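Local coordinates for protein pumilio homolog 23 (Arabidopsis thaliana, PDB 5WZJ) that binds a specific sequence of 18S rRNA through pumilio repeats packed into a right-handed superhelix, and probably regulates translation and mRNA stability, at residues M340-M343 / W344-A348; P349-K352 / D353-E356; S300-N303 / E304-K308; H376-K379 / C380-L384. One frame throughout, in Å; residues are numbered along the deposited sequence.

Interaction 1. Residues M340-M343 / W344-A348; sequences MGIM and WEELA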
ATOM      1  N   MET A 340      23.919   5.926  -2.006  1.00 20.07           N
ATOM      2  CA  MET A 340      23.633   5.338  -3.309  1.00 25.71           C
ATOM      3  C   MET A 340      24.835   4.564  -3.842  1.00 29.40           C
ATOM      4  O   MET A 340      24.682   3.465  -4.385  1.00 28.45           O
ATOM      5  CB  MET A 340      23.220   6.422  -4.298  1.00 24.07           C
ATOM      6  CG  MET A 340      22.831   5.861  -5.645  1.00 28.99           C
ATOM      7  SD  MET A 340      21.246   5.000  -5.547  1.00 27.12           S
ATOM      8  CE  MET A 340      21.381   3.925  -6.981  1.00 27.51           C
ATOM      9  N   GLY A 341      26.041   5.115  -3.677  1.00 34.34           N
ATOM     10  CA  GLY A 341      27.234   4.417  -4.129  1.00 31.37           C
ATOM     11  C   GLY A 341      27.481   3.128  -3.371  1.00 35.51           C
ATOM     12  O   GLY A 341      27.861   2.112  -3.957  1.00 30.85           O
ATOM     13  N   ILE A 342      27.264   3.142  -2.057  1.00 34.77           N
ATOM     14  CA  ILE A 342      27.441   1.917  -1.281  1.00 32.94           C
ATOM     15  C   ILE A 342      26.420   0.871  -1.710  1.00 30.10           C
ATOM     16  O   ILE A 342      26.753  -0.307  -1.890  1.00 30.40           O
ATOM     17  CB  ILE A 342      27.362   2.220   0.226  1.00 31.38           C
ATOM     18  CG1 ILE A 342      28.628   2.951   0.671  1.00 33.15           C
ATOM     19  CG2 ILE A 342      27.176   0.946   1.019  1.00 29.90           C
ATOM     20  CD1 ILE A 342      28.475   3.715   1.964  1.00 29.79           C
ATOM     21  N   MET A 343      25.172   1.285  -1.918  1.00 26.97           N
ATOM     22  CA  MET A 343      24.161   0.321  -2.331  1.00 28.64           C
ATOM     23  C   MET A 343      24.467  -0.233  -3.719  1.00 32.05           C
ATOM     24  O   MET A 343      24.271  -1.425  -3.973  1.00 23.71           O
ATOM     25  CB  MET A 343      22.774   0.960  -2.288  1.00 25.36           C
ATOM     26  CG  MET A 343      22.331   1.356  -0.869  1.00 23.12           C
ATOM     27  SD  MET A 343      20.636   1.946  -0.846  1.00 23.42           S
ATOM     28  CE  MET A 343      20.731   3.338  -1.977  1.00 24.00           C
ATOM     29  N   TRP A 344      24.957   0.609  -4.628  1.00 33.13           N
ATOM     30  CA  TRP A 344      25.242   0.120  -5.972  1.00 32.20           C
ATOM     31  C   TRP A 344      26.384  -0.889  -5.956  1.00 28.42           C
ATOM     32  O   TRP A 344      26.314  -1.921  -6.630  1.00 30.53           O
ATOM     33  CB  TRP A 344      25.558   1.288  -6.907  1.00 40.48           C
ATOM     34  CG  TRP A 344      25.656   0.887  -8.343  1.00 41.33           C
ATOM     35  CD1 TRP A 344      24.626   0.699  -9.223  1.00 40.19           C
ATOM     36  CD2 TRP A 344      26.856   0.630  -9.070  1.00 40.16           C
ATOM     37  NE1 TRP A 344      25.117   0.335 -10.459  1.00 43.52           N
ATOM     38  CE2 TRP A 344      26.485   0.283 -10.386  1.00 47.85           C
ATOM     39  CE3 TRP A 344      28.210   0.654  -8.733  1.00 44.34           C
ATOM     40  CZ2 TRP A 344      27.421  -0.035 -11.361  1.00 55.01           C
ATOM     41  CZ3 TRP A 344      29.134   0.342  -9.696  1.00 51.68           C
ATOM     42  CH2 TRP A 344      28.739  -0.000 -10.999  1.00 59.48           C
ATOM     43  N   GLU A 345      27.426  -0.627  -5.167  1.00 30.98           N
ATOM     44  CA  GLU A 345      28.559  -1.546  -5.113  1.00 34.07           C
ATOM     45  C   GLU A 345      28.157  -2.910  -4.556  1.00 38.79           C
ATOM     46  O   GLU A 345      28.617  -3.948  -5.049  1.00 30.23           O
ATOM     47  CB  GLU A 345      29.687  -0.945  -4.278  1.00 42.38           C
ATOM     48  CG  GLU A 345      30.419   0.201  -4.960  1.00 62.11           C
ATOM     49  CD  GLU A 345      31.379   0.921  -4.021  1.00 78.12           C
ATOM     50  OE1 GLU A 345      31.697   0.363  -2.945  1.00 78.91           O
ATOM     51  OE2 GLU A 345      31.807   2.048  -4.356  1.00 84.50           O
ATOM     52  N   GLU A 346      27.304  -2.938  -3.526  1.00 31.66           N
ATOM     53  CA  GLU A 346      26.980  -4.220  -2.910  1.00 30.47           C
ATOM     54  C   GLU A 346      25.996  -5.030  -3.745  1.00 21.97           C
ATOM     55  O   GLU A 346      26.022  -6.266  -3.692  1.00 30.18           O
ATOM     56  CB  GLU A 346      26.419  -4.020  -1.493  1.00 26.50           C
ATOM     57  CG  GLU A 346      27.387  -3.389  -0.475  1.00 26.05           C
ATOM     58  CD  GLU A 346      26.917  -3.563   0.980  1.00 28.29           C
ATOM     59  OE1 GLU A 346      26.359  -4.635   1.297  1.00 24.93           O
ATOM     60  OE2 GLU A 346      27.094  -2.633   1.808  1.00 27.81           O
ATOM     61  N   LEU A 347      25.124  -4.372  -4.507  1.00 19.77           N
ATOM     62  CA  LEU A 347      23.973  -5.031  -5.127  1.00 26.91           C
ATOM     63  C   LEU A 347      24.003  -5.082  -6.650  1.00 30.61           C
ATOM     64  O   LEU A 347      23.516  -6.058  -7.238  1.00 27.84           O
ATOM     65  CB  LEU A 347      22.675  -4.331  -4.694  1.00 25.98           C
ATOM     66  CG  LEU A 347      22.338  -4.385  -3.205  1.00 23.54           C
ATOM     67  CD1 LEU A 347      21.157  -3.475  -2.898  1.00 17.48           C
ATOM     68  CD2 LEU A 347      22.054  -5.818  -2.789  1.00 23.22           C
ATOM     69  N   ALA A 348      24.495  -4.036  -7.313  1.00 25.52           N
ATOM     70  CA  ALA A 348      24.442  -4.010  -8.774  1.00 33.28           C
ATOM     71  C   ALA A 348      25.172  -5.179  -9.430  1.00 27.73           C
ATOM     72  O   ALA A 348      24.601  -5.770 -10.363  1.00 34.66           O
ATOM     73  CB  ALA A 348      24.979  -2.674  -9.303  1.00 31.89           C
TER
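With CG1 of Ile342 beside its backbone N (chi1 -73°), CG2 is left on the flank along which Glu346 runs, and Glu346, its CG turned opposite the carbonyl carbon (chi1 -64°) and its chain extended from there, brings OE2 to 3.7 Å from Ile342 CG2. The two side chains lie alongside one another, pointing the same way, so the branched methyl packs against the acid without offering it a polar partner. The carboxylate finds its bonds elsewhere: OE2 accepts from the backbone N of Asn312 and OE1 from that of Leu314, near the start of helix 314-318. Glutamate suits this place because its length spans the gap to both amides. Beneath, the helix keeps its regular ladder, Trp344 N donating to Met340 O at 2.9 Å and Glu345 N to Gly341 O at 3.0 Å; the rung from Leu347 N to Met343 O is more bent, at 137°. One residue on, Ala348 sets CB 3.2 Å above one face of the Trp344 indole, toward the rim, where a small methyl fits closely. Glu345, on the outer flank, runs its CG past Gly341 O at 3.3 Å. The helix is wedged between neighbours: Met340 and Met343 press flexible thioethers on helix 360-373, Leu347 and Met343 rest on helix 314-318, and Trp344 reaches helix 377-388.

Interaction 2. Residues P349-K352 / D353-E356; sequences PRFK and DLLE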
ATOM      1  N   PRO A 349      26.385  -5.588  -8.998  1.00 32.16           N
ATOM      2  CA  PRO A 349      27.003  -6.796  -9.573  1.00 34.30           C
ATOM      3  C   PRO A 349      26.139  -8.045  -9.472  1.00 37.57           C
ATOM      4  O   PRO A 349      26.403  -9.036 -10.158  1.00 32.70           O
ATOM      5  CB  PRO A 349      28.280  -6.974  -8.740  1.00 32.25           C
ATOM      6  CG  PRO A 349      28.569  -5.633  -8.185  1.00 38.92           C
ATOM      7  CD  PRO A 349      27.258  -4.956  -7.988  1.00 36.21           C
ATOM      8  N   ARG A 350      25.118  -8.023  -8.610  1.00 32.66           N
ATOM      9  CA  ARG A 350      24.286  -9.195  -8.356  1.00 31.01           C
ATOM     10  C   ARG A 350      22.851  -9.005  -8.823  1.00 24.45           C
ATOM     11  O   ARG A 350      21.954  -9.709  -8.345  1.00 24.88           O
ATOM     12  CB  ARG A 350      24.304  -9.542  -6.868  1.00 36.75           C
ATOM     13  CG  ARG A 350      25.684  -9.562  -6.252  1.00 44.05           C
ATOM     14  CD  ARG A 350      26.487 -10.745  -6.758  1.00 46.62           C
ATOM     15  NE  ARG A 350      26.538 -11.831  -5.784  1.00 55.76           N
ATOM     16  CZ  ARG A 350      27.223 -11.782  -4.643  1.00 65.03           C
ATOM     17  NH1 ARG A 350      27.905 -10.689  -4.309  1.00 67.88           N
ATOM     18  NH2 ARG A 350      27.223 -12.827  -3.828  1.00 64.17           N
ATOM     19  N   PHE A 351      22.613  -8.052  -9.732  1.00 24.42           N
ATOM     20  CA  PHE A 351      21.278  -7.877 -10.298  1.00 26.15           C
ATOM     21  C   PHE A 351      20.764  -9.180 -10.886  1.00 28.14           C
ATOM     22  O   PHE A 351      19.585  -9.519 -10.737  1.00 25.65           O
ATOM     23  CB  PHE A 351      21.292  -6.801 -11.384  1.00 26.81           C
ATOM     24  CG  PHE A 351      20.974  -5.415 -10.897  1.00 26.29           C
ATOM     25  CD1 PHE A 351      20.935  -5.117  -9.546  1.00 25.65           C
ATOM     26  CD2 PHE A 351      20.696  -4.407 -11.811  1.00 24.04           C
ATOM     27  CE1 PHE A 351      20.643  -3.835  -9.119  1.00 27.44           C
ATOM     28  CE2 PHE A 351      20.403  -3.124 -11.390  1.00 25.69           C
ATOM     29  CZ  PHE A 351      20.380  -2.837 -10.041  1.00 30.73           C
ATOM     30  N   LYS A 352      21.639  -9.921 -11.568  1.00 22.34           N
ATOM     31  CA  LYS A 352      21.209 -11.162 -12.204  1.00 26.00           C
ATOM     32  C   LYS A 352      20.746 -12.168 -11.159  1.00 22.40           C
ATOM     33  O   LYS A 352      19.662 -12.750 -11.282  1.00 24.85           O
ATOM     34  CB  LYS A 352      22.349 -11.745 -13.043  1.00 27.10           C
ATOM     35  CG  LYS A 352      21.955 -12.970 -13.873  1.00 36.74           C
ATOM     36  CD  LYS A 352      23.185 -13.628 -14.521  1.00 44.65           C
ATOM     37  CE  LYS A 352      22.819 -14.400 -15.783  1.00 54.15           C
ATOM     38  NZ  LYS A 352      21.586 -15.222 -15.617  1.00 59.10           N
ATOM     39  N   ASP A 353      21.567 -12.388 -10.129  1.00 22.24           N
ATOM     40  CA  ASP A 353      21.184 -13.248  -9.012  1.00 26.87           C
ATOM     41  C   ASP A 353      19.824 -12.851  -8.458  1.00 28.92           C
ATOM     42  O   ASP A 353      18.940 -13.694  -8.273  1.00 26.73           O
ATOM     43  CB  ASP A 353      22.230 -13.165  -7.904  1.00 29.48           C
ATOM     44  CG  ASP A 353      23.640 -13.381  -8.408  1.00 38.98           C
ATOM     45  OD1 ASP A 353      24.209 -12.457  -9.030  1.00 47.37           O
ATOM     46  OD2 ASP A 353      24.180 -14.469  -8.162  1.00 39.07           O
ATOM     47  N   LEU A 354      19.645 -11.557  -8.189  1.00 26.07           N
ATOM     48  CA  LEU A 354      18.401 -11.095  -7.586  1.00 24.26           C
ATOM     49  C   LEU A 354      17.207 -11.411  -8.478  1.00 27.81           C
ATOM     50  O   LEU A 354      16.176 -11.894  -7.996  1.00 28.94           O
ATOM     51  CB  LEU A 354      18.491  -9.597  -7.293  1.00 20.67           C
ATOM     52  CG  LEU A 354      19.472  -9.189  -6.182  1.00 24.41           C
ATOM     53  CD1 LEU A 354      19.621  -7.673  -6.107  1.00 23.24           C
ATOM     54  CD2 LEU A 354      19.019  -9.732  -4.838  1.00 22.12           C
ATOM     55  N   LEU A 355      17.335 -11.176  -9.789  1.00 26.67           N
ATOM     56  CA  LEU A 355      16.231 -11.489 -10.696  1.00 23.17           C
ATOM     57  C   LEU A 355      15.988 -12.993 -10.779  1.00 29.00           C
ATOM     58  O   LEU A 355      14.834 -13.438 -10.796  1.00 28.36           O
ATOM     59  CB  LEU A 355      16.506 -10.912 -12.081  1.00 27.94           C
ATOM     60  CG  LEU A 355      16.566  -9.389 -12.177  1.00 27.84           C
ATOM     61  CD1 LEU A 355      17.035  -8.988 -13.562  1.00 27.78           C
ATOM     62  CD2 LEU A 355      15.205  -8.765 -11.875  1.00 25.37           C
ATOM     63  N   GLU A 356      17.063 -13.790 -10.819  1.00 27.75           N
ATOM     64  CA  GLU A 356      16.925 -15.244 -10.866  1.00 28.87           C
ATOM     65  C   GLU A 356      16.188 -15.775  -9.640  1.00 33.14           C
ATOM     66  O   GLU A 356      15.372 -16.699  -9.751  1.00 25.36           O
ATOM     67  CB  GLU A 356      18.303 -15.906 -10.969  1.00 27.94           C
ATOM     68  CG  GLU A 356      18.968 -15.775 -12.327  1.00 32.22           C
ATOM     69  CD  GLU A 356      20.418 -16.249 -12.319  1.00 35.29           C
ATOM     70  OE1 GLU A 356      20.957 -16.540 -11.232  1.00 36.56           O
ATOM     71  OE2 GLU A 356      21.024 -16.319 -13.404  1.00 43.20           O
TER
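Leu354 N, Leu355 N and Glu356 N donate to Arg350 O, Phe351 O and Lys352 O at 3.0, 3.0 and 2.8 Å, straight bonds that make the first turn of a helix with Arg350 at its N-cap. On the outer side Lys352 and Glu356, four residues apart, form a salt bridge. Lys352 leaves the backbone with CG anti to N (chi1 -174°), stays extended and bends only at the last torsion, carrying NZ across to Glu356 OE2. NZ arrives on the anti side of that oxygen, 23° out of the carboxylate plane; the modelled separation of 2.5 Å is very short and its exact value doubtful. Put an alanine in place of Lys352 and the Glu356 carboxylate would probably be left without its charged mate and free to turn. At the opening of the turn Asp353 folds back, OD1 lying 3.3 Å from Arg350 CA and 3.6 Å from its CB. Arg350 NE stays 4.0 Å from OD1, too far for a salt bridge, and the guanidinium and carboxylate planes stand 76° apart; the arginine instead makes a cation-pi contact with Phe315. Phe351 and Leu354 turn apolar groups inward to helix 360-373. An acid in the first turn, where it would be expected to ease the helix dipole, and an i to i+4 lysine-glutamate pair are familiar helix-stabilising arrangements, set here within the NOP9-like PUF repeat domain.

Interaction 3. Residues S300-N303 / E304-K308; sequences SLYN and EMFNK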
ATOM      1  N   SER A 300      18.836  11.351  10.830  1.00 23.90           N
ATOM      2  CA  SER A 300      19.943  10.904  11.669  1.00 26.80           C
ATOM      3  C   SER A 300      19.765   9.449  12.073  1.00 29.34           C
ATOM      4  O   SER A 300      20.731   8.678  12.131  1.00 23.68           O
ATOM      5  CB  SER A 300      20.037  11.791  12.914  1.00 30.41           C
ATOM      6  OG  SER A 300      18.816  11.739  13.644  1.00 32.30           O
ATOM      7  N   LEU A 301      18.530   9.056  12.360  1.00 22.06           N
ATOM      8  CA  LEU A 301      18.280   7.681  12.761  1.00 19.99           C
ATOM      9  C   LEU A 301      18.441   6.736  11.573  1.00 19.62           C
ATOM     10  O   LEU A 301      19.048   5.667  11.707  1.00 19.93           O
ATOM     11  CB  LEU A 301      16.882   7.591  13.380  1.00 23.65           C
ATOM     12  CG  LEU A 301      16.530   6.328  14.146  1.00 29.28           C
ATOM     13  CD1 LEU A 301      15.625   6.667  15.323  1.00 26.01           C
ATOM     14  CD2 LEU A 301      15.851   5.378  13.212  1.00 27.94           C
ATOM     15  N   TYR A 302      17.934   7.130  10.396  1.00 20.65           N
ATOM     16  CA  TYR A 302      18.124   6.316   9.194  1.00 20.27           C
ATOM     17  C   TYR A 302      19.604   6.109   8.909  1.00 23.31           C
ATOM     18  O   TYR A 302      20.037   4.990   8.608  1.00 21.03           O
ATOM     19  CB  TYR A 302      17.438   6.958   7.973  1.00 18.08           C
ATOM     20  CG  TYR A 302      17.729   6.204   6.678  1.00 20.79           C
ATOM     21  CD1 TYR A 302      18.921   6.417   5.977  1.00 22.13           C
ATOM     22  CD2 TYR A 302      16.827   5.261   6.169  1.00 15.56           C
ATOM     23  CE1 TYR A 302      19.218   5.710   4.815  1.00 21.66           C
ATOM     24  CE2 TYR A 302      17.113   4.556   5.000  1.00 18.22           C
ATOM     25  CZ  TYR A 302      18.315   4.783   4.334  1.00 22.32           C
ATOM     26  OH  TYR A 302      18.616   4.089   3.179  1.00 23.92           O
ATOM     27  N   ASN A 303      20.394   7.188   8.954  1.00 23.15           N
ATOM     28  CA  ASN A 303      21.805   7.069   8.592  1.00 21.96           C
ATOM     29  C   ASN A 303      22.531   6.112   9.527  1.00 23.48           C
ATOM     30  O   ASN A 303      23.405   5.352   9.096  1.00 22.05           O
ATOM     31  CB  ASN A 303      22.482   8.446   8.604  1.00 24.60           C
ATOM     32  CG  ASN A 303      22.006   9.337   7.459  1.00 26.67           C
ATOM     33  OD1 ASN A 303      21.361   8.867   6.524  1.00 25.12           O
ATOM     34  ND2 ASN A 303      22.321  10.626   7.533  1.00 28.13           N
ATOM     35  N   GLU A 304      22.173   6.128  10.810  1.00 19.96           N
ATOM     36  CA  GLU A 304      22.818   5.242  11.772  1.00 26.27           C
ATOM     37  C   GLU A 304      22.454   3.780  11.513  1.00 27.73           C
ATOM     38  O   GLU A 304      23.321   2.897  11.581  1.00 20.50           O
ATOM     39  CB  GLU A 304      22.441   5.670  13.195  1.00 24.62           C
ATOM     40  CG  GLU A 304      23.034   4.812  14.323  1.00 21.11           C
ATOM     41  CD  GLU A 304      24.505   5.080  14.599  1.00 28.38           C
ATOM     42  OE1 GLU A 304      25.125   5.861  13.843  1.00 24.01           O
ATOM     43  OE2 GLU A 304      25.040   4.500  15.575  1.00 26.88           O
ATOM     44  N   MET A 305      21.181   3.500  11.205  1.00 20.57           N
ATOM     45  CA  MET A 305      20.797   2.136  10.849  1.00 17.21           C
ATOM     46  C   MET A 305      21.516   1.673   9.582  1.00 23.74           C
ATOM     47  O   MET A 305      22.026   0.544   9.520  1.00 20.98           O
ATOM     48  CB  MET A 305      19.277   2.046  10.686  1.00 15.53           C
ATOM     49  CG  MET A 305      18.535   2.242  12.011  1.00 20.30           C
ATOM     50  SD  MET A 305      16.748   2.137  11.800  1.00 26.22           S
ATOM     51  CE  MET A 305      16.572   0.367  11.569  1.00 21.69           C
ATOM     52  N   PHE A 306      21.549   2.528   8.552  1.00 19.33           N
ATOM     53  CA  PHE A 306      22.268   2.203   7.321  1.00 21.01           C
ATOM     54  C   PHE A 306      23.709   1.801   7.616  1.00 21.27           C
ATOM     55  O   PHE A 306      24.186   0.750   7.169  1.00 23.10           O
ATOM     56  CB  PHE A 306      22.218   3.406   6.368  1.00 23.12           C
ATOM     57  CG  PHE A 306      22.831   3.150   5.014  1.00 21.30           C
ATOM     58  CD1 PHE A 306      24.206   3.163   4.842  1.00 22.11           C
ATOM     59  CD2 PHE A 306      22.024   2.937   3.910  1.00 21.54           C
ATOM     60  CE1 PHE A 306      24.768   2.931   3.591  1.00 24.92           C
ATOM     61  CE2 PHE A 306      22.569   2.692   2.662  1.00 25.60           C
ATOM     62  CZ  PHE A 306      23.946   2.703   2.498  1.00 26.17           C
ATOM     63  N   ASN A 307      24.408   2.609   8.413  1.00 23.33           N
ATOM     64  CA  ASN A 307      25.830   2.368   8.662  1.00 24.13           C
ATOM     65  C   ASN A 307      26.067   1.179   9.590  1.00 24.49           C
ATOM     66  O   ASN A 307      26.929   0.334   9.319  1.00 25.61           O
ATOM     67  CB  ASN A 307      26.467   3.629   9.231  1.00 24.89           C
ATOM     68  CG  ASN A 307      26.595   4.727   8.185  1.00 36.55           C
ATOM     69  OD1 ASN A 307      26.917   4.460   7.023  1.00 40.49           O
ATOM     70  ND2 ASN A 307      26.334   5.962   8.591  1.00 36.45           N
ATOM     71  N   LYS A 308      25.332   1.097  10.702  1.00 22.74           N
ATOM     72  CA  LYS A 308      25.675   0.121  11.732  1.00 22.85           C
ATOM     73  C   LYS A 308      25.000  -1.232  11.540  1.00 19.35           C
ATOM     74  O   LYS A 308      25.514  -2.236  12.037  1.00 25.72           O
ATOM     75  CB  LYS A 308      25.320   0.662  13.126  1.00 25.30           C
ATOM     76  CG  LYS A 308      25.922   2.032  13.421  1.00 26.52           C
ATOM     77  CD  LYS A 308      27.457   2.022  13.383  1.00 31.57           C
ATOM     78  CE  LYS A 308      28.031   3.415  13.735  1.00 31.28           C
ATOM     79  NZ  LYS A 308      27.633   3.837  15.129  1.00 35.12           N
TER
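Within the all-helical pumilio repeat array, Tyr302 and Phe306 lie one turn apart on helix 299-310 and cross at a slant. Tyr302 OH comes to the edge of the Phe306 ring, near its plane, at 3.7 Å from CD2, while Tyr302 CE1 packs on the same CD2. Both rings swing out with CG anti to the backbone N (chi1 175° for Tyr302), which sends them together toward helix 337-347. A tyrosine suits this spot because its hydroxyl is buried but satisfied, hydrogen-bonded to the backbone O of Leu330; with a phenylalanine in its place the Leu330 carbonyl would probably lose this hydroxyl partner. On another flank Leu301 and Met305 run side by side, CD2 of the leucine 3.6 Å from the methionine SD, and Met305 packs on helix 284-296. Asn303 keeps its OD1 for Gln339 NE2, while its backbone O receives Asn307 N at 3.0 Å. The outer surface is held by charge: Glu304 folds at chi2 (76°) so that OE2 accepts the backbone N of Ile269 and makes a salt bridge with Lys308 NZ at 2.7 Å, met on the syn side and 31° out of the carboxylate plane.

Interaction 4. Residues H376-K379 / C380-L384; sequences HENK and CCEAL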
ATOM      1  N   HIS A 376      24.049   7.528 -10.188  1.00 22.70           N
ATOM      2  CA  HIS A 376      24.189   6.169 -10.718  1.00 23.79           C
ATOM      3  C   HIS A 376      23.038   5.784 -11.646  1.00 21.68           C
ATOM      4  O   HIS A 376      22.762   4.590 -11.827  1.00 23.95           O
ATOM      5  CB  HIS A 376      24.298   5.125  -9.594  1.00 24.50           C
ATOM      6  CG  HIS A 376      25.515   5.281  -8.733  1.00 27.12           C
ATOM      7  ND1 HIS A 376      25.743   6.404  -7.965  1.00 26.17           N
ATOM      8  CD2 HIS A 376      26.571   4.457  -8.524  1.00 23.68           C
ATOM      9  CE1 HIS A 376      26.886   6.262  -7.314  1.00 30.86           C
ATOM     10  NE2 HIS A 376      27.406   5.088  -7.632  1.00 31.10           N
ATOM     11  N   GLU A 377      22.351   6.771 -12.227  1.00 16.09           N
ATOM     12  CA  GLU A 377      21.209   6.476 -13.089  1.00 22.47           C
ATOM     13  C   GLU A 377      21.623   5.595 -14.262  1.00 24.71           C
ATOM     14  O   GLU A 377      21.049   4.521 -14.490  1.00 23.05           O
ATOM     15  CB  GLU A 377      20.586   7.774 -13.601  1.00 27.24           C
ATOM     16  CG  GLU A 377      20.163   8.752 -12.534  1.00 32.04           C
ATOM     17  CD  GLU A 377      21.087   9.949 -12.469  1.00 38.00           C
ATOM     18  OE1 GLU A 377      22.323   9.753 -12.395  1.00 34.77           O
ATOM     19  OE2 GLU A 377      20.577  11.087 -12.509  1.00 43.35           O
ATOM     20  N   ASN A 378      22.625   6.039 -15.021  1.00 25.49           N
ATOM     21  CA  ASN A 378      23.065   5.265 -16.175  1.00 27.73           C
ATOM     22  C   ASN A 378      23.619   3.918 -15.742  1.00 26.06           C
ATOM     23  O   ASN A 378      23.353   2.894 -16.384  1.00 25.86           O
ATOM     24  CB  ASN A 378      24.105   6.054 -16.975  1.00 31.94           C
ATOM     25  CG  ASN A 378      24.321   5.487 -18.361  1.00 38.33           C
ATOM     26  OD1 ASN A 378      23.409   5.482 -19.191  1.00 41.67           O
ATOM     27  ND2 ASN A 378      25.530   5.012 -18.626  1.00 37.24           N
ATOM     28  N   LYS A 379      24.375   3.892 -14.639  1.00 22.57           N
ATOM     29  CA  LYS A 379      24.923   2.626 -14.154  1.00 25.48           C
ATOM     30  C   LYS A 379      23.817   1.635 -13.793  1.00 20.30           C
ATOM     31  O   LYS A 379      23.955   0.429 -14.027  1.00 21.46           O
ATOM     32  CB  LYS A 379      25.833   2.877 -12.947  1.00 26.68           C
ATOM     33  CG  LYS A 379      27.237   3.360 -13.308  1.00 30.17           C
ATOM     34  CD  LYS A 379      27.977   3.787 -12.045  1.00 35.00           C
ATOM     35  CE  LYS A 379      29.292   4.485 -12.355  1.00 45.99           C
ATOM     36  NZ  LYS A 379      30.373   3.507 -12.614  1.00 53.27           N
ATOM     37  N   CYS A 380      22.723   2.119 -13.194  1.00 21.54           N
ATOM     38  CA  CYS A 380      21.621   1.225 -12.848  1.00 19.26           C
ATOM     39  C   CYS A 380      20.923   0.688 -14.094  1.00 17.76           C
ATOM     40  O   CYS A 380      20.626  -0.511 -14.186  1.00 19.11           O
ATOM     41  CB  CYS A 380      20.622   1.948 -11.946  1.00 26.13           C
ATOM     42  SG  CYS A 380      21.223   2.092 -10.233  1.00 25.74           S
ATOM     43  N   CYS A 381      20.630   1.564 -15.052  1.00 16.10           N
ATOM     44  CA  CYS A 381      19.968   1.123 -16.281  1.00 23.64           C
ATOM     45  C   CYS A 381      20.823   0.108 -17.037  1.00 20.83           C
ATOM     46  O   CYS A 381      20.310  -0.906 -17.529  1.00 22.16           O
ATOM     47  CB  CYS A 381      19.668   2.323 -17.172  1.00 24.00           C
ATOM     48  SG  CYS A 381      18.490   3.519 -16.485  1.00 27.92           S
ATOM     49  N   GLU A 382      22.134   0.353 -17.124  1.00 19.46           N
ATOM     50  CA  GLU A 382      23.002  -0.566 -17.859  1.00 20.85           C
ATOM     51  C   GLU A 382      23.187  -1.871 -17.109  1.00 23.21           C
ATOM     52  O   GLU A 382      23.259  -2.936 -17.728  1.00 22.58           O
ATOM     53  CB  GLU A 382      24.363   0.080 -18.146  1.00 27.16           C
ATOM     54  CG  GLU A 382      24.302   1.169 -19.225  1.00 37.49           C
ATOM     55  CD  GLU A 382      23.784   0.640 -20.559  1.00 39.57           C
ATOM     56  OE1 GLU A 382      24.093  -0.535 -20.892  1.00 32.01           O
ATOM     57  OE2 GLU A 382      23.057   1.394 -21.254  1.00 36.83           O
ATOM     58  N   ALA A 383      23.270  -1.815 -15.774  1.00 22.81           N
ATOM     59  CA  ALA A 383      23.386  -3.048 -15.002  1.00 23.43           C
ATOM     60  C   ALA A 383      22.158  -3.931 -15.197  1.00 20.36           C
ATOM     61  O   ALA A 383      22.272  -5.163 -15.259  1.00 22.45           O
ATOM     62  CB  ALA A 383      23.597  -2.730 -13.519  1.00 21.39           C
ATOM     63  N   LEU A 384      20.971  -3.322 -15.296  1.00 20.06           N
ATOM     64  CA  LEU A 384      19.758  -4.100 -15.531  1.00 18.22           C
ATOM     65  C   LEU A 384      19.800  -4.790 -16.894  1.00 21.73           C
ATOM     66  O   LEU A 384      19.471  -5.977 -17.005  1.00 21.01           O
ATOM     67  CB  LEU A 384      18.520  -3.211 -15.421  1.00 13.53           C
ATOM     68  CG  LEU A 384      17.209  -3.926 -15.764  1.00 19.19           C
ATOM     69  CD1 LEU A 384      16.969  -5.145 -14.850  1.00 21.34           C
ATOM     70  CD2 LEU A 384      16.019  -2.967 -15.716  1.00 17.21           C
TER
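The amide of Asn378 and the carboxylate of Glu382 lie side by side, pointing the same way, with their planes 46° apart and Asn378 ND2 4.1 Å from Glu382 CG. The amide nitrogen thus rests against the aliphatic part of the acid, and the charged end turns elsewhere: Glu382 bends at its second torsion and OE1 makes a salt bridge with Arg395. The other flat group, the His376 imidazole, meets the Trp344 indole of helix 337-347 obliquely, with planes at about 50°. His376 takes the N-cap with a left-handed backbone (phi 60°), and its O accepts from Cys380 N at 2.8 Å. Cys380 is compact enough to lie low on the helix: with SG opposite its own carbonyl carbon, the thiol sits 3.3 Å from His376 O and 4.4 Å from His376 CB. Cys381 repeats the pattern, its SG 3.4 Å from Glu377 O. One turn on, Ala383 N closes on Lys379 O at 2.9 Å, and its small CB, 3.2 Å from that oxygen, suits a side where Phe351 packs closely. The sulfurs of Cys380 and Cys381 are buried near the first carbonyls of the helix, adding compact, weakly polar packing; the carboxylate of Glu382 is matched instead by Arg395, beyond the helix.

In the fold
Each contact is local, joining residues about one turn apart, so none closes a long loop; they neither nest nor cross but follow in series. From the N terminus, interaction 3 comes first, then interaction 1, interaction 2 and interaction 4. Phe306 of interaction 3 packs on Ile342 and Met343 of interaction 1, tying helix 299-310 to helix 337-347. The chain turns straight into interaction 2, where Pro349 touches the Trp344 carbonyl. Interaction 4 then lies against both: Met340, Gly341 and Trp344 meet its first turn, and Phe351 and Leu355 its later residues. Interactions 3 and 4 do not touch, nearest atoms being about 11 Å apart, so interaction 1 bridges them along the superhelix.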